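Local coordinates for protein acyl-CoA thioesterase (Alicyclobacillus acidocaldarius subsp. acidocaldarius, PDB 3RQB) that probably hydrolyses acyl-CoA thioesters to free acids and coenzyme A, as a double hot-dog member of the acyl-CoA thioesterase family, at residues V8-D13 and D174-P179; L154-A159 and T167-M172; G232-T237 and F244-E249. All blocks are in the same frame, centred on the assembly; numbering follows the deposited sequence.

Contact 1 (V8-D13 and D174-P179); sequences VTHAFD and DDPPRP
The guanidinium of Arg-178 has the Phe-12 ring over one face and the Asp-13 carboxylate at its edge. Phe-12 CD1 lies above the middle of that face, 3.4 Å from Arg-178 CZ, with ring and guanidinium planes 39° apart, so this is a tilted cover rather than a flat stack. At the edge, Arg-178 NH2 donates to the syn lone pair of Asp-13 OD1 at 2.5 Å in a salt bridge, the oxygen lying 18° out of the guanidinium plane. Arg-178 NE adds only weak bonds, to OD1 at 3.2 Å and OD2 at 3.4 Å of Asp-13, the carboxylate being turned well out of the guanidinium plane. Further back, Arg-178 CD sits over the centre of the His-10 ring in a CH-pi contact, 3.7 Å from its centroid. The arginine suits this place because its chain, extended from CG to NE with CG anti to the backbone N (chi1 165°), spans the imidazole before its charged end reaches the aspartate. His-10 holds the N-cap position of helix 11-15, whose first turn supplies Phe-12 and Asp-13. Arg-178 has a second acid in Asp-181, which bridges to NH1. The contact thus ties the N-terminal helix to the loop between strand 168-174 and helix 182-188; Phe-12 is buried against Ala-183, Ala-184 and Ala-187 of that helix and against Ile-43 and Ala-46 of helix 41-53.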
ATOM      1  N   VAL B   8      28.271  16.625 -14.541  1.00 91.60           N
ATOM      2  CA  VAL B   8      27.963  16.745 -13.117  1.00 86.08           C
ATOM      3  C   VAL B   8      26.879  15.760 -12.723  1.00 85.39           C
ATOM      4  O   VAL B   8      25.872  15.636 -13.408  1.00 81.65           O
ATOM      5  CB  VAL B   8      27.495  18.161 -12.731  1.00 76.23           C
ATOM      6  CG1 VAL B   8      27.292  18.249 -11.223  1.00 69.31           C
ATOM      7  CG2 VAL B   8      28.497  19.205 -13.200  1.00 72.37           C
ATOM      8  N   THR B   9      27.089  15.059 -11.617  1.00 87.58           N
ATOM      9  CA  THR B   9      26.078  14.147 -11.105  1.00 83.53           C
ATOM     10  C   THR B   9      25.191  14.840 -10.085  1.00 70.88           C
ATOM     11  O   THR B   9      25.677  15.414  -9.106  1.00 60.57           O
ATOM     12  CB  THR B   9      26.711  12.934 -10.418  1.00 92.27           C
ATOM     13  OG1 THR B   9      27.781  13.379  -9.567  1.00100.69           O
ATOM     14  CG2 THR B   9      27.238  11.948 -11.451  1.00 87.79           C
ATOM     15  N   HIS B  10      23.886  14.781 -10.320  1.00 69.94           N
ATOM     16  CA  HIS B  10      22.921  15.200  -9.316  1.00 67.35           C
ATOM     17  C   HIS B  10      22.976  14.201  -8.170  1.00 65.10           C
ATOM     18  O   HIS B  10      23.093  12.993  -8.394  1.00 65.20           O
ATOM     19  CB  HIS B  10      21.508  15.243  -9.895  1.00 64.96           C
ATOM     20  CG  HIS B  10      20.486  15.787  -8.947  1.00 68.45           C
ATOM     21  ND1 HIS B  10      19.901  17.026  -9.108  1.00 70.22           N
ATOM     22  CD2 HIS B  10      19.952  15.266  -7.816  1.00 68.56           C
ATOM     23  CE1 HIS B  10      19.048  17.242  -8.122  1.00 63.43           C
ATOM     24  NE2 HIS B  10      19.059  16.189  -7.325  1.00 62.01           N
ATOM     25  N   ALA B  11      22.886  14.705  -6.946  1.00 61.35           N
ATOM     26  CA  ALA B  11      22.997  13.864  -5.759  1.00 63.24           C
ATOM     27  C   ALA B  11      22.104  12.643  -5.858  1.00 63.98           C
ATOM     28  O   ALA B  11      22.546  11.520  -5.635  1.00 63.99           O
ATOM     29  CB  ALA B  11      22.631  14.659  -4.525  1.00 68.51           C
ATOM     30  N   PHE B  12      20.842  12.878  -6.195  1.00 63.15           N
ATOM     31  CA  PHE B  12      19.874  11.807  -6.350  1.00 60.84           C
ATOM     32  C   PHE B  12      20.388  10.707  -7.276  1.00 62.97           C
ATOM     33  O   PHE B  12      20.397   9.528  -6.911  1.00 64.70           O
ATOM     34  CB  PHE B  12      18.567  12.368  -6.904  1.00 60.05           C
ATOM     35  CG  PHE B  12      17.504  11.332  -7.102  1.00 60.33           C
ATOM     36  CD1 PHE B  12      17.489  10.541  -8.240  1.00 60.44           C
ATOM     37  CD2 PHE B  12      16.521  11.139  -6.148  1.00 62.30           C
ATOM     38  CE1 PHE B  12      16.509   9.583  -8.421  1.00 61.56           C
ATOM     39  CE2 PHE B  12      15.537  10.180  -6.325  1.00 64.63           C
ATOM     40  CZ  PHE B  12      15.530   9.401  -7.461  1.00 62.74           C
ATOM     41  N   ASP B  13      20.806  11.089  -8.478  1.00 59.01           N
ATOM     42  CA  ASP B  13      21.338  10.116  -9.423  1.00 61.01           C
ATOM     43  C   ASP B  13      22.598   9.473  -8.852  1.00 54.49           C
ATOM     44  O   ASP B  13      22.987   8.361  -9.227  1.00 45.12           O
ATOM     45  CB  ASP B  13      21.626  10.791 -10.763  1.00 62.99           C
ATOM     46  CG  ASP B  13      20.384  11.375 -11.384  1.00 63.54           C
ATOM     47  OD1 ASP B  13      19.327  10.725 -11.278  1.00 63.42           O
ATOM     48  OD2 ASP B  13      20.453  12.477 -11.964  1.00 64.06           O
ATOM     49  N   ASP B 174      12.745  18.455  -5.986  1.00 54.57           N
ATOM     50  CA  ASP B 174      14.154  18.170  -5.776  1.00 60.37           C
ATOM     51  C   ASP B 174      14.882  19.490  -5.660  1.00 64.49           C
ATOM     52  O   ASP B 174      14.553  20.452  -6.351  1.00 66.95           O
ATOM     53  CB  ASP B 174      14.742  17.408  -6.961  1.00 66.29           C
ATOM     54  CG  ASP B 174      14.021  16.098  -7.233  1.00 74.55           C
ATOM     55  OD1 ASP B 174      13.345  15.987  -8.288  1.00 77.46           O
ATOM     56  OD2 ASP B 174      14.138  15.182  -6.388  1.00 71.43           O
ATOM     57  N   ASP B 175      15.862  19.541  -4.772  1.00 67.15           N
ATOM     58  CA  ASP B 175      16.830  20.619  -4.810  1.00 70.94           C
ATOM     59  C   ASP B 175      18.206  19.965  -4.833  1.00 70.99           C
ATOM     60  O   ASP B 175      18.419  18.944  -4.179  1.00 75.13           O
ATOM     61  CB  ASP B 175      16.681  21.531  -3.584  1.00 71.99           C
ATOM     62  CG  ASP B 175      17.437  22.859  -3.736  1.00 70.27           C
ATOM     63  OD1 ASP B 175      17.284  23.526  -4.791  1.00 64.59           O
ATOM     64  OD2 ASP B 175      18.185  23.232  -2.798  1.00 68.65           O
ATOM     65  N   PRO B 176      19.135  20.517  -5.627  1.00 63.33           N
ATOM     66  CA  PRO B 176      18.849  21.502  -6.668  1.00 58.97           C
ATOM     67  C   PRO B 176      17.946  20.875  -7.708  1.00 58.06           C
ATOM     68  O   PRO B 176      17.871  19.644  -7.793  1.00 52.79           O
ATOM     69  CB  PRO B 176      20.226  21.773  -7.281  1.00 57.08           C
ATOM     70  CG  PRO B 176      21.046  20.612  -6.909  1.00 56.99           C
ATOM     71  CD  PRO B 176      20.570  20.220  -5.550  1.00 58.97           C
ATOM     72  N   PRO B 177      17.287  21.717  -8.512  1.00 61.20           N
ATOM     73  CA  PRO B 177      16.187  21.315  -9.399  1.00 57.19           C
ATOM     74  C   PRO B 177      16.579  20.131 -10.251  1.00 58.65           C
ATOM     75  O   PRO B 177      17.690  20.093 -10.786  1.00 60.06           O
ATOM     76  CB  PRO B 177      15.977  22.550 -10.278  1.00 50.79           C
ATOM     77  CG  PRO B 177      17.281  23.308 -10.199  1.00 53.40           C
ATOM     78  CD  PRO B 177      17.782  23.072  -8.814  1.00 57.44           C
ATOM     79  N   ARG B 178      15.691  19.154 -10.350  1.00 59.77           N
ATOM     80  CA  ARG B 178      15.968  18.013 -11.209  1.00 60.03           C
ATOM     81  C   ARG B 178      14.700  17.569 -11.908  1.00 62.61           C
ATOM     82  O   ARG B 178      13.631  17.534 -11.296  1.00 68.19           O
ATOM     83  CB  ARG B 178      16.548  16.863 -10.378  1.00 51.74           C
ATOM     84  CG  ARG B 178      16.563  15.506 -11.062  1.00 46.28           C
ATOM     85  CD  ARG B 178      17.039  14.425 -10.091  1.00 52.56           C
ATOM     86  NE  ARG B 178      17.358  13.149 -10.738  1.00 55.71           N
ATOM     87  CZ  ARG B 178      16.456  12.213 -11.029  1.00 53.64           C
ATOM     88  NH1 ARG B 178      15.171  12.416 -10.744  1.00 53.36           N
ATOM     89  NH2 ARG B 178      16.832  11.080 -11.610  1.00 44.53           N
ATOM     90  N   PRO B 179      14.824  17.183 -13.186  1.00 58.81           N
ATOM     91  CA  PRO B 179      13.675  16.736 -13.971  1.00 62.12           C
ATOM     92  C   PRO B 179      13.016  15.567 -13.285  1.00 66.80           C
ATOM     93  O   PRO B 179      13.685  14.771 -12.624  1.00 66.43           O
ATOM     94  CB  PRO B 179      14.307  16.298 -15.286  1.00 57.61           C
ATOM     95  CG  PRO B 179      15.504  17.183 -15.407  1.00 50.71           C
ATOM     96  CD  PRO B 179      16.035  17.297 -14.013  1.00 53.36           C
TER

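Contact 2 (L154-A159 and T167-M172)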
ATOM      1  N   LEU B 154       6.459  24.973   2.969  1.00 46.39           N
ATOM      2  CA  LEU B 154       5.398  24.420   3.796  1.00 53.35           C
ATOM      3  C   LEU B 154       4.216  25.369   3.881  1.00 56.88           C
ATOM      4  O   LEU B 154       4.373  26.576   4.111  1.00 58.40           O
ATOM      5  CB  LEU B 154       5.885  24.078   5.200  1.00 56.69           C
ATOM      6  CG  LEU B 154       4.770  23.452   6.044  1.00 57.78           C
ATOM      7  CD1 LEU B 154       4.453  22.029   5.596  1.00 53.63           C
ATOM      8  CD2 LEU B 154       5.147  23.471   7.502  1.00 65.47           C
ATOM      9  N   ILE B 155       3.035  24.792   3.696  1.00 54.80           N
ATOM     10  CA  ILE B 155       1.789  25.532   3.603  1.00 50.79           C
ATOM     11  C   ILE B 155       1.027  25.448   4.907  1.00 59.42           C
ATOM     12  O   ILE B 155       0.783  26.464   5.553  1.00 70.30           O
ATOM     13  CB  ILE B 155       0.932  25.004   2.460  1.00 44.47           C
ATOM     14  CG1 ILE B 155       1.765  25.001   1.167  1.00 49.01           C
ATOM     15  CG2 ILE B 155      -0.340  25.821   2.332  1.00 33.87           C
ATOM     16  CD1 ILE B 155       1.018  24.543  -0.066  1.00 48.66           C
ATOM     17  N   ARG B 156       0.626  24.241   5.283  1.00 58.11           N
ATOM     18  CA  ARG B 156       0.067  24.023   6.614  1.00 54.74           C
ATOM     19  C   ARG B 156       0.601  22.711   7.177  1.00 54.96           C
ATOM     20  O   ARG B 156       1.391  22.028   6.521  1.00 60.08           O
ATOM     21  CB  ARG B 156      -1.465  24.006   6.576  1.00 45.51           C
ATOM     22  CG  ARG B 156      -2.053  22.680   6.160  1.00 39.94           C
ATOM     23  CD  ARG B 156      -3.548  22.635   6.383  1.00 38.44           C
ATOM     24  NE  ARG B 156      -3.897  22.581   7.799  1.00 48.68           N
ATOM     25  CZ  ARG B 156      -5.061  22.132   8.261  1.00 62.34           C
ATOM     26  NH1 ARG B 156      -5.987  21.679   7.418  1.00 73.37           N
ATOM     27  NH2 ARG B 156      -5.303  22.126   9.564  1.00 60.27           N
ATOM     28  N   GLY B 157       0.165  22.361   8.385  1.00 50.95           N
ATOM     29  CA  GLY B 157       0.512  21.078   8.972  1.00 56.61           C
ATOM     30  C   GLY B 157       1.956  20.802   9.374  1.00 59.39           C
ATOM     31  O   GLY B 157       2.574  19.876   8.844  1.00 61.59           O
ATOM     32  N   SER B 158       2.522  21.611  10.266  1.00 55.66           N
ATOM     33  CA  SER B 158       3.857  21.301  10.779  1.00 54.69           C
ATOM     34  C   SER B 158       3.835  20.932  12.258  1.00 52.95           C
ATOM     35  O   SER B 158       2.768  20.846  12.874  1.00 51.89           O
ATOM     36  CB  SER B 158       4.848  22.448  10.527  1.00 56.52           C
ATOM     37  OG  SER B 158       4.438  23.653  11.154  1.00 60.64           O
ATOM     38  N   ALA B 159       5.019  20.688  12.812  1.00 52.84           N
ATOM     39  CA  ALA B 159       5.168  20.532  14.256  1.00 54.85           C
ATOM     40  C   ALA B 159       5.356  21.897  14.967  1.00 51.62           C
ATOM     41  O   ALA B 159       5.433  21.969  16.200  1.00 43.72           O
ATOM     42  CB  ALA B 159       6.320  19.586  14.570  1.00 47.79           C
ATOM     43  N   THR B 167      -3.143  16.802   9.056  1.00 62.20           N
ATOM     44  CA  THR B 167      -3.055  17.024   7.610  1.00 58.24           C
ATOM     45  C   THR B 167      -2.008  18.065   7.200  1.00 50.55           C
ATOM     46  O   THR B 167      -2.011  19.192   7.689  1.00 56.22           O
ATOM     47  CB  THR B 167      -4.433  17.426   7.018  1.00 53.15           C
ATOM     48  OG1 THR B 167      -5.345  16.315   7.093  1.00 49.52           O
ATOM     49  CG2 THR B 167      -4.285  17.875   5.574  1.00 48.73           C
ATOM     50  N   THR B 168      -1.127  17.678   6.283  1.00 43.69           N
ATOM     51  CA  THR B 168      -0.080  18.567   5.783  1.00 50.63           C
ATOM     52  C   THR B 168      -0.256  18.895   4.302  1.00 47.38           C
ATOM     53  O   THR B 168      -0.600  18.021   3.499  1.00 37.81           O
ATOM     54  CB  THR B 168       1.324  17.938   5.958  1.00 59.56           C
ATOM     55  OG1 THR B 168       1.677  17.934   7.345  1.00 66.62           O
ATOM     56  CG2 THR B 168       2.381  18.722   5.180  1.00 55.57           C
ATOM     57  N   TYR B 169      -0.035  20.162   3.953  1.00 51.80           N
ATOM     58  CA  TYR B 169       0.127  20.575   2.554  1.00 47.27           C
ATOM     59  C   TYR B 169       1.527  21.150   2.370  1.00 43.95           C
ATOM     60  O   TYR B 169       1.992  21.923   3.207  1.00 47.35           O
ATOM     61  CB  TYR B 169      -0.873  21.661   2.153  1.00 42.80           C
ATOM     62  CG  TYR B 169      -2.343  21.321   2.309  1.00 51.90           C
ATOM     63  CD1 TYR B 169      -2.780  20.007   2.447  1.00 60.77           C
ATOM     64  CD2 TYR B 169      -3.301  22.334   2.310  1.00 52.06           C
ATOM     65  CE1 TYR B 169      -4.142  19.718   2.590  1.00 68.07           C
ATOM     66  CE2 TYR B 169      -4.652  22.060   2.448  1.00 57.04           C
ATOM     67  CZ  TYR B 169      -5.076  20.755   2.591  1.00 64.85           C
ATOM     68  OH  TYR B 169      -6.430  20.498   2.730  1.00 60.52           O
ATOM     69  N   GLN B 170       2.201  20.783   1.286  1.00 37.77           N
ATOM     70  CA  GLN B 170       3.477  21.411   0.977  1.00 42.85           C
ATOM     71  C   GLN B 170       3.804  21.467  -0.511  1.00 46.70           C
ATOM     72  O   GLN B 170       3.446  20.575  -1.287  1.00 43.76           O
ATOM     73  CB  GLN B 170       4.609  20.712   1.726  1.00 48.06           C
ATOM     74  CG  GLN B 170       4.917  19.309   1.230  1.00 50.74           C
ATOM     75  CD  GLN B 170       5.672  18.486   2.268  1.00 52.10           C
ATOM     76  OE1 GLN B 170       5.524  18.704   3.477  1.00 47.16           O
ATOM     77  NE2 GLN B 170       6.485  17.532   1.799  1.00 52.51           N
ATOM     78  N   TRP B 171       4.490  22.532  -0.898  1.00 47.98           N
ATOM     79  CA  TRP B 171       5.125  22.572  -2.196  1.00 51.95           C
ATOM     80  C   TRP B 171       6.481  21.938  -2.007  1.00 57.96           C
ATOM     81  O   TRP B 171       7.176  22.208  -1.022  1.00 63.01           O
ATOM     82  CB  TRP B 171       5.290  24.006  -2.683  1.00 56.12           C
ATOM     83  CG  TRP B 171       3.997  24.677  -3.016  1.00 57.73           C
ATOM     84  CD1 TRP B 171       3.407  25.711  -2.340  1.00 55.62           C
ATOM     85  CD2 TRP B 171       3.125  24.360  -4.107  1.00 59.44           C
ATOM     86  NE1 TRP B 171       2.224  26.056  -2.945  1.00 57.03           N
ATOM     87  CE2 TRP B 171       2.026  25.245  -4.033  1.00 58.54           C
ATOM     88  CE3 TRP B 171       3.166  23.412  -5.142  1.00 56.49           C
ATOM     89  CZ2 TRP B 171       0.974  25.211  -4.955  1.00 50.42           C
ATOM     90  CZ3 TRP B 171       2.121  23.378  -6.059  1.00 50.11           C
ATOM     91  CH2 TRP B 171       1.040  24.274  -5.956  1.00 46.97           C
HETATM   92  N   MSE B 172       6.853  21.080  -2.943  1.00 57.45           N
HETATM   93  CA  MSE B 172       8.123  20.386  -2.855  1.00 53.21           C
HETATM   94  C   MSE B 172       8.662  20.053  -4.240  1.00 52.12           C
HETATM   95  O   MSE B 172       7.904  19.780  -5.182  1.00 48.39           O
HETATM   96  CB  MSE B 172       7.949  19.097  -2.055  1.00 54.30           C
HETATM   97  CG  MSE B 172       7.069  18.096  -2.776  1.00 58.32           C
HETATM   98 SE   MSE B 172       6.156  16.845  -1.618  0.59 74.13          SE
HETATM   99  CE  MSE B 172       4.992  16.034  -2.950  1.00 86.46           C
TER
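Leu-154 and Gln-170 form an antiparallel non-hydrogen-bonded pair, whereas Arg-156 faces Tyr-169 in a hydrogen-bonded one, so the register slips by one residue. This is a beta bulge: Ile-155 and Arg-156 both lie opposite Tyr-169, whose O accepts a bond from Ile-155 N at 3.1 Å and a weak one from Arg-156 N at 3.4 Å. The return bond from Tyr-169 N to Arg-156 O is weak too, leaving that of Ile-155 N the firm one. The short strand axes run 161° apart, 4.7 Å at closest approach. Beyond the bulge the chain turns at Gly-157, where positive phi favours glycine and a CB would probably run into Thr-167 O and Thr-168 CA. Its O receives a hydrogen bond from Thr-168 OG1 at 2.6 Å, in the carbonyl plane on a lone pair; the same hydroxyl also bonds Arg-195, so a threonine serves two polar partners at this buried spot.

The bulge turns Ile-155 toward the partner strand. There its CB meets Tyr-169 CB at 3.8 Å, and its CD1 reaches obliquely to Trp-171 CD1 at 3.5 Å, while the indole NE1 bonds Pro-130 O. Arg-156 lies alongside Tyr-169: with CG between the backbone N and the carbonyl carbon (chi1 82°), its methylenes pass over one ring face, CD 4.2 Å from the Tyr-169 centroid. The guanidinium stands almost perpendicular to that ring and forms a salt bridge with Asp-165. On the Gln-170 face, Leu-154 CD1 touches Thr-168 CG2, the side chains crossing at about a right angle. A classic bulge thus sits in a C-terminal hot-dog hairpin, with strand 150-156 outermost on that side within this chain.

Contact 3 (G232-T237 and F244-E249); sequences GVARAT and FDQIGE
Antiparallel backbone bonds join the two strands in the pairs Val-233 with Glu-249 and Arg-235 with Ile-247. Arg-235 N reaches Ile-247 O at 2.6 Å almost straight (174°), and Ile-247 N returns the bond to Arg-235 O at 2.8 Å. Between these pairs Ala-234 faces Gly-248, their CA atoms 4.0 Å apart, consistent with two small residues at this point.

Side-chain hydrogen bonds take over near the hairpin end. Asp-245, its CG set between the backbone N and the carbonyl carbon (chi1 85°), grips Thr-237 twice: OD1 accepts from Thr-237 N at 2.8 Å and OD2 from Thr-237 OG1 at 2.5 Å, each through a syn lone pair. An alanine here would remove both acceptors and would probably leave the amide and hydroxyl of Thr-237 without these mates.

Van der Waals contact comes from Ile-247, lying alongside Arg-235; its CD1 lies over one guanidinium face, 3.7 Å from Arg-235 NH2.

Strands 168-174 and 257-267 flank the hairpin. Helix 195-200 touches the Ala-234 face, with Arg-195 bonded to Gln-246 OE1, and the Arg-235 face meets the second subunit, including Ala-124 of that chain.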
ATOM      1  N   GLY B 232       2.231  18.095  -2.359  1.00 41.14           N
ATOM      2  CA  GLY B 232       1.871  16.897  -1.625  1.00 44.43           C
ATOM      3  C   GLY B 232       0.809  17.164  -0.571  1.00 47.50           C
ATOM      4  O   GLY B 232       0.717  18.262  -0.020  1.00 42.24           O
ATOM      5  N   VAL B 233       0.011  16.145  -0.283  1.00 52.14           N
ATOM      6  CA  VAL B 233      -0.941  16.190   0.813  1.00 49.97           C
ATOM      7  C   VAL B 233      -0.824  14.897   1.598  1.00 50.54           C
ATOM      8  O   VAL B 233      -1.157  13.825   1.095  1.00 51.97           O
ATOM      9  CB  VAL B 233      -2.389  16.282   0.302  1.00 48.18           C
ATOM     10  CG1 VAL B 233      -3.367  16.310   1.487  1.00 49.55           C
ATOM     11  CG2 VAL B 233      -2.564  17.496  -0.609  1.00 43.93           C
ATOM     12  N   ALA B 234      -0.397  14.995   2.846  1.00 50.36           N
ATOM     13  CA  ALA B 234      -0.289  13.811   3.671  1.00 49.04           C
ATOM     14  C   ALA B 234      -1.247  13.946   4.830  1.00 53.58           C
ATOM     15  O   ALA B 234      -1.297  14.983   5.493  1.00 59.53           O
ATOM     16  CB  ALA B 234       1.132  13.635   4.168  1.00 48.68           C
ATOM     17  N   ARG B 235      -2.017  12.894   5.061  1.00 52.35           N
ATOM     18  CA  ARG B 235      -2.948  12.868   6.176  1.00 53.38           C
ATOM     19  C   ARG B 235      -2.698  11.595   6.967  1.00 48.66           C
ATOM     20  O   ARG B 235      -1.941  10.714   6.545  1.00 40.74           O
ATOM     21  CB  ARG B 235      -4.413  12.977   5.712  1.00 55.81           C
ATOM     22  CG  ARG B 235      -5.030  11.693   5.165  1.00 68.33           C
ATOM     23  CD  ARG B 235      -6.469  11.904   4.660  1.00 79.70           C
ATOM     24  NE  ARG B 235      -7.032  10.692   4.049  1.00 93.04           N
ATOM     25  CZ  ARG B 235      -7.834   9.821   4.667  1.00100.47           C
ATOM     26  NH1 ARG B 235      -8.189  10.016   5.936  1.00104.64           N
ATOM     27  NH2 ARG B 235      -8.286   8.749   4.014  1.00 97.33           N
ATOM     28  N   ALA B 236      -3.284  11.532   8.149  1.00 53.72           N
ATOM     29  CA  ALA B 236      -3.143  10.358   8.984  1.00 55.59           C
ATOM     30  C   ALA B 236      -4.517   9.789   9.232  1.00 53.70           C
ATOM     31  O   ALA B 236      -5.529  10.456   9.026  1.00 53.04           O
ATOM     32  CB  ALA B 236      -2.477  10.718  10.301  1.00 59.45           C
ATOM     33  N   THR B 237      -4.556   8.533   9.642  1.00 59.79           N
ATOM     34  CA  THR B 237      -5.825   7.896   9.941  1.00 60.25           C
ATOM     35  C   THR B 237      -5.968   7.686  11.447  1.00 56.08           C
ATOM     36  O   THR B 237      -6.837   8.272  12.087  1.00 55.45           O
ATOM     37  CB  THR B 237      -5.971   6.579   9.183  1.00 59.97           C
ATOM     38  OG1 THR B 237      -5.352   6.705   7.896  1.00 58.47           O
ATOM     39  CG2 THR B 237      -7.435   6.251   9.005  1.00 62.15           C
ATOM     40  N   PHE B 244       1.257   3.921  13.575  1.00 48.59           N
ATOM     41  CA  PHE B 244       0.346   4.810  12.871  1.00 46.86           C
ATOM     42  C   PHE B 244       0.635   4.772  11.373  1.00 44.83           C
ATOM     43  O   PHE B 244       1.632   4.186  10.942  1.00 34.49           O
ATOM     44  CB  PHE B 244       0.495   6.243  13.383  1.00 41.87           C
ATOM     45  CG  PHE B 244       1.746   6.920  12.910  1.00 40.47           C
ATOM     46  CD1 PHE B 244       2.905   6.867  13.672  1.00 41.67           C
ATOM     47  CD2 PHE B 244       1.765   7.600  11.690  1.00 40.05           C
ATOM     48  CE1 PHE B 244       4.060   7.486  13.229  1.00 46.60           C
ATOM     49  CE2 PHE B 244       2.910   8.220  11.234  1.00 41.37           C
ATOM     50  CZ  PHE B 244       4.063   8.167  12.001  1.00 47.45           C
ATOM     51  N   ASP B 245      -0.191   5.479  10.604  1.00 50.44           N
ATOM     52  CA  ASP B 245      -0.170   5.389   9.151  1.00 55.49           C
ATOM     53  C   ASP B 245      -0.209   6.759   8.481  1.00 52.92           C
ATOM     54  O   ASP B 245      -0.667   7.745   9.056  1.00 48.33           O
ATOM     55  CB  ASP B 245      -1.363   4.568   8.657  1.00 59.60           C
ATOM     56  CG  ASP B 245      -2.618   5.407   8.498  1.00 67.14           C
ATOM     57  OD1 ASP B 245      -2.880   6.267   9.367  1.00 68.22           O
ATOM     58  OD2 ASP B 245      -3.328   5.219   7.491  1.00 70.56           O
ATOM     59  N   GLN B 246       0.257   6.808   7.244  1.00 50.95           N
ATOM     60  CA  GLN B 246       0.243   8.046   6.506  1.00 46.73           C
ATOM     61  C   GLN B 246      -0.405   7.757   5.180  1.00 41.58           C
ATOM     62  O   GLN B 246      -0.040   6.801   4.507  1.00 40.12           O
ATOM     63  CB  GLN B 246       1.670   8.553   6.293  1.00 46.05           C
ATOM     64  CG  GLN B 246       1.750  10.021   5.930  1.00 44.04           C
ATOM     65  CD  GLN B 246       3.172  10.538   5.921  1.00 47.66           C
ATOM     66  OE1 GLN B 246       3.714  10.913   6.960  1.00 49.65           O
ATOM     67  NE2 GLN B 246       3.787  10.566   4.740  1.00 47.55           N
ATOM     68  N   ILE B 247      -1.390   8.567   4.825  1.00 39.27           N
ATOM     69  CA  ILE B 247      -1.953   8.533   3.489  1.00 40.14           C
ATOM     70  C   ILE B 247      -1.621   9.841   2.803  1.00 39.26           C
ATOM     71  O   ILE B 247      -1.745  10.910   3.401  1.00 39.73           O
ATOM     72  CB  ILE B 247      -3.465   8.360   3.523  1.00 45.44           C
ATOM     73  CG1 ILE B 247      -3.837   7.218   4.466  1.00 54.99           C
ATOM     74  CG2 ILE B 247      -3.992   8.099   2.128  1.00 42.69           C
ATOM     75  CD1 ILE B 247      -5.248   6.706   4.272  1.00 60.21           C
ATOM     76  N   GLY B 248      -1.198   9.773   1.551  1.00 38.41           N
ATOM     77  CA  GLY B 248      -0.833  10.994   0.868  1.00 44.62           C
ATOM     78  C   GLY B 248      -1.004  10.984  -0.632  1.00 46.36           C
ATOM     79  O   GLY B 248      -0.997   9.928  -1.262  1.00 43.40           O
ATOM     80  N   GLU B 249      -1.146  12.185  -1.192  1.00 47.74           N
ATOM     81  CA  GLU B 249      -1.307  12.384  -2.629  1.00 48.52           C
ATOM     82  C   GLU B 249      -0.336  13.433  -3.138  1.00 49.10           C
ATOM     83  O   GLU B 249       0.062  14.329  -2.398  1.00 43.07           O
ATOM     84  CB  GLU B 249      -2.712  12.866  -2.927  1.00 50.64           C
ATOM     85  CG  GLU B 249      -3.757  12.098  -2.177  1.00 59.73           C
ATOM     86  CD  GLU B 249      -4.950  12.953  -1.825  1.00 64.20           C
ATOM     87  OE1 GLU B 249      -5.012  14.121  -2.282  1.00 55.88           O
ATOM     88  OE2 GLU B 249      -5.821  12.449  -1.080  1.00 72.28           O
TER

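Overall arrangement
The chain passes through 8-13, then the hairpin of contact 2, then 174-179, which closes contact 1; contact 3 follows. Contacts 1 and 2 share strand 168-174, which carries the pairing of contact 2 and runs on into the loop of contact 1, their centres 23 Å apart. Contacts 2 and 3 are closer, centres 11 Å apart, because strands 168-174 and 230-240 are neighbours, joined by probable bonds including Thr-168 N to Ala-234 O at 2.8 Å. Contacts 1 and 3 lie on opposite sides of the chain's centre, with centres about 26 Å apart. Two hairpins, separated in sequence by strand 206-215 and helices, contribute neighbouring strands to the C-terminal hot-dog half; contact 1 fastens the chain's beginning there.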